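PDB 6UF3: polyisoprenyl-teichoic acid--peptidoglycan teichoic acid transferase TagV from Bacillus subtilis, which belongs to the LytR-CpsA-Psr family of cell-envelope proteins and folds as a single chain around a mixed beta-sheet flanked by helices. Local coordinates for residues A[64-67]-A[68-71]; A[170-173]-A[174-178]. All coordinates share one frame; numbering follows the deposited sequence.

Contact 1 (A[64-67]-A[68-71]); sequences INAA and YSKG
The carbonyl oxygen of A66 is gripped twice by S69, whose OG donates to A66 O over 2.6 Å and whose backbone N adds a weak bond to the same atom. The hydroxyl stands 19° from the carbonyl plane. It gets there because a chi1 of 76° swings it back over the preceding turn. The aliphatic part of K70 passes the same oxygen, with CG 3.4 Å from A66 O. One residue on, K70 N donates to A67 O over 3.0 Å, arriving from above the plane of that carbonyl. A67 N to I64 O and K70 N to A67 O are both i to i+3 bonds, and the backbone angles of I64 to A67 are helical. A water fills the step where a direct i to i+4 bond would fall: it donates to I64 O at 2.8 Å and accepts from Y68 N at 3.0 Å. Placed anti to the backbone N (chi1 -157°), the Y68 ring leads away from I64-A67. This turn connects strand 62-63 to helix 72-84; A67 and Y68 pack on T76 of that helix, Y68 also reaches M11 and I13 of strand 6-13, and I64 touches L28 of strand 25-34.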
loop_
_atom_site.group_PDB
_atom_site.type_symbol
_atom_site.label_atom_id
_atom_site.label_comp_id
_atom_site.label_asym_id
_atom_site.label_seq_id
_atom_site.Cartn_x
_atom_site.Cartn_y
_atom_site.Cartn_z
ATOM N N ILE A 64 -10.125 7.559 6.723
ATOM C CA ILE A 64 -9.014 8.018 5.893
ATOM C C ILE A 64 -9.264 7.708 4.417
ATOM O O ILE A 64 -8.780 8.430 3.536
ATOM C CB ILE A 64 -7.679 7.430 6.391
ATOM C CG1 ILE A 64 -6.511 8.140 5.702
ATOM C CG2 ILE A 64 -7.625 5.910 6.195
ATOM C CD1 ILE A 64 -5.160 7.917 6.383
ATOM N N ASN A 65 -10.054 6.675 4.119
ATOM C CA ASN A 65 -10.277 6.330 2.716
ATOM C C ASN A 65 -11.086 7.390 1.982
ATOM O O ASN A 65 -11.071 7.416 0.745
ATOM C CB ASN A 65 -10.944 4.954 2.593
ATOM C CG ASN A 65 -12.363 4.925 3.110
ATOM O OD1 ASN A 65 -12.842 5.875 3.725
ATOM N ND2 ASN A 65 -13.047 3.819 2.863
ATOM N N ALA A 66 -11.763 8.283 2.708
ATOM C CA ALA A 66 -12.476 9.369 2.043
ATOM C C ALA A 66 -11.536 10.450 1.524
ATOM O O ALA A 66 -11.964 11.266 0.698
ATOM C CB ALA A 66 -13.509 9.987 2.989
ATOM N N ALA A 67 -10.272 10.473 1.973
ATOM C CA ALA A 67 -9.372 11.543 1.543
ATOM C C ALA A 67 -9.228 11.576 0.027
ATOM O O ALA A 67 -9.227 12.649 -0.577
ATOM C CB ALA A 67 -7.995 11.389 2.195
ATOM N N TYR A 68 -9.074 10.408 -0.602
ATOM C CA TYR A 68 -8.906 10.377 -2.050
ATOM C C TYR A 68 -10.146 10.896 -2.750
ATOM O O TYR A 68 -10.048 11.483 -3.830
ATOM C CB TYR A 68 -8.575 8.955 -2.514
ATOM C CG TYR A 68 -7.850 8.886 -3.844
ATOM C CD1 TYR A 68 -8.557 8.844 -5.028
ATOM C CD2 TYR A 68 -6.462 8.844 -3.906
ATOM C CE1 TYR A 68 -7.915 8.785 -6.255
ATOM C CE2 TYR A 68 -5.803 8.781 -5.136
ATOM C CZ TYR A 68 -6.536 8.752 -6.302
ATOM O OH TYR A 68 -5.908 8.688 -7.533
ATOM N N SER A 69 -11.316 10.702 -2.140
ATOM C CA SER A 69 -12.548 11.190 -2.726
ATOM C C SER A 69 -12.775 12.666 -2.446
ATOM O O SER A 69 -13.749 13.233 -2.949
ATOM C CB SER A 69 -13.733 10.391 -2.187
ATOM O OG SER A 69 -14.022 10.802 -0.864
ATOM N N LYS A 70 -11.917 13.294 -1.648
ATOM C CA LYS A 70 -12.095 14.689 -1.260
ATOM C C LYS A 70 -10.817 15.476 -1.502
ATOM O O LYS A 70 -10.298 16.163 -0.618
ATOM C CB LYS A 70 -12.540 14.759 0.196
ATOM C CG LYS A 70 -13.895 14.109 0.432
ATOM C CD LYS A 70 -14.393 14.379 1.828
ATOM C CE LYS A 70 -15.720 13.685 2.085
ATOM N NZ LYS A 70 -16.720 13.985 1.034
ATOM N N GLY A 71 -10.281 15.371 -2.718
ATOM C CA GLY A 71 -9.065 16.072 -3.081
ATOM C C GLY A 71 -8.038 15.226 -3.813
ATOM O O GLY A 71 -6.975 15.724 -4.196
HETATM O O HOH W 1 -7.718 8.163 0.954
#

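Contact 2 (A[170-173]-A[174-178]); sequences ALID and RMSSA
S176 binds I172 O with both its backbone N, at 2.8 Å in the regular i to i+4 helix bond, and its OG, at 2.9 Å. The two donors come from opposite faces of the carbonyl plane, OG standing 38° above it, so they do not compete for the same space. With chi1 near -65° the hydroxyl folds back toward I172. I172 O is not its whole account, for S176 OG also has a weak hydrogen bond with Y211 O. The CG2 branch of I172 lies 4.0 Å from S176 OG, and CG of M175 comes within 3.3 Å of I172 O. In the preceding turn the hydrogen bonds are backbone ones: R174 N donates to A170 O, and M175 N to L171 O in a nearly straight bond of 173°. At D173 O the pattern is less clear-cut. S177 N donates to it over 3.0 Å, and S177 OG stands at the same distance, but the proton of that hydroxyl has another acceptor within reach. Beyond this point the helical bonding fades, the bonds from A178 N to R174 O and M175 O being weak, and A178 is the first residue to leave helical angles. Other groups here have partners elsewhere: Q208 NE2 of helix 201-210 donates to M175 O and, weakly, to A178 O; S216 N donates to D173 OD1; and R174 NH1 makes a weak bond to G108 O. The contact forms the last turns of helix 158-177, with A170 and L171 resting on I109 of strand 109-113, while I172 and S176 touch I219 and F214 between helix 201-210 and strand 220-222.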
loop_
_atom_site.group_PDB
_atom_site.type_symbol
_atom_site.label_atom_id
_atom_site.label_comp_id
_atom_site.label_asym_id
_atom_site.label_seq_id
_atom_site.Cartn_x
_atom_site.Cartn_y
_atom_site.Cartn_z
ATOM N N ALA A 170 5.367 -9.901 -1.980
ATOM C CA ALA A 170 5.732 -10.790 -3.082
ATOM C C ALA A 170 6.355 -10.016 -4.236
ATOM O O ALA A 170 7.312 -10.485 -4.870
ATOM C CB ALA A 170 4.501 -11.569 -3.546
ATOM N N LEU A 171 5.824 -8.826 -4.523
ATOM C CA LEU A 171 6.432 -7.980 -5.550
ATOM C C LEU A 171 7.845 -7.559 -5.157
ATOM O O LEU A 171 8.758 -7.552 -5.992
ATOM C CB LEU A 171 5.549 -6.748 -5.798
ATOM C CG LEU A 171 4.245 -7.053 -6.545
ATOM C CD1 LEU A 171 3.247 -5.897 -6.467
ATOM C CD2 LEU A 171 4.519 -7.437 -8.004
ATOM N N ILE A 172 8.038 -7.174 -3.889
ATOM C CA ILE A 172 9.373 -6.812 -3.416
ATOM C C ILE A 172 10.331 -7.984 -3.571
ATOM O O ILE A 172 11.481 -7.814 -3.988
ATOM C CB ILE A 172 9.306 -6.330 -1.952
ATOM C CG1 ILE A 172 8.579 -4.986 -1.871
ATOM C CG2 ILE A 172 10.708 -6.232 -1.352
ATOM C CD1 ILE A 172 8.199 -4.557 -0.470
ATOM N N ASP A 173 9.880 -9.189 -3.222
ATOM C CA ASP A 173 10.743 -10.360 -3.332
ATOM C C ASP A 173 11.090 -10.643 -4.781
ATOM O O ASP A 173 12.237 -10.987 -5.100
ATOM C CB ASP A 173 10.071 -11.575 -2.688
ATOM C CG ASP A 173 10.079 -11.496 -1.177
ATOM O OD1 ASP A 173 10.974 -10.805 -0.664
ATOM O OD2 ASP A 173 9.206 -12.098 -0.517
ATOM N N ARG A 174 10.112 -10.493 -5.677
ATOM C CA ARG A 174 10.382 -10.713 -7.091
ATOM C C ARG A 174 11.425 -9.730 -7.603
ATOM O O ARG A 174 12.401 -10.127 -8.248
ATOM C CB ARG A 174 9.097 -10.599 -7.903
ATOM C CG ARG A 174 9.375 -10.575 -9.379
ATOM C CD ARG A 174 9.689 -11.980 -9.852
ATOM N NE ARG A 174 8.509 -12.817 -9.703
ATOM C CZ ARG A 174 7.476 -12.779 -10.536
ATOM N NH1 ARG A 174 6.426 -13.561 -10.334
ATOM N NH2 ARG A 174 7.500 -11.959 -11.576
ATOM N N MET A 175 11.243 -8.442 -7.316
ATOM C CA MET A 175 12.230 -7.471 -7.777
ATOM C C MET A 175 13.587 -7.701 -7.119
ATOM O O MET A 175 14.621 -7.577 -7.782
ATOM C CB MET A 175 11.734 -6.038 -7.541
ATOM C CG MET A 175 12.155 -5.409 -6.211
ATOM S SD MET A 175 11.990 -3.605 -6.143
ATOM C CE MET A 175 13.206 -3.208 -4.895
ATOM N N SER A 176 13.613 -8.081 -5.841
ATOM C CA SER A 176 14.889 -8.232 -5.154
ATOM C C SER A 176 15.660 -9.433 -5.664
ATOM O O SER A 176 16.892 -9.426 -5.632
ATOM C CB SER A 176 14.674 -8.361 -3.646
ATOM O OG SER A 176 14.123 -7.172 -3.113
ATOM N N SER A 177 14.962 -10.465 -6.126
ATOM C CA SER A 177 15.642 -11.677 -6.556
ATOM C C SER A 177 16.036 -11.652 -8.027
ATOM O O SER A 177 16.822 -12.506 -8.451
ATOM C CB SER A 177 14.771 -12.903 -6.270
ATOM O OG SER A 177 13.564 -12.855 -7.002
ATOM N N ALA A 178 15.533 -10.695 -8.805
ATOM C CA ALA A 178 15.901 -10.581 -10.208
ATOM C C ALA A 178 17.359 -10.152 -10.353
ATOM O O ALA A 178 17.950 -9.538 -9.459
ATOM C CB ALA A 178 14.983 -9.586 -10.921
#

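In the fold
Contact 1 precedes contact 2 in sequence. Their centres are 30 Å apart, the chain's centre lies between them, and their nearest atoms remain about 17 Å from each other, so neither touches the other. Both nevertheless fall within the LytR-CpsA-Psr part of the protein. They belong to different elements: 64-71 is the turn leading into helix 72-84 and packs against strands 6-13 and 25-34, neighbours in the mixed sheet, whereas 170-178 ends helix 158-177 beside strand 109-113 and helix 201-210. One therefore sits at the approach to helix 72-84 and the other at the end of helix 158-177.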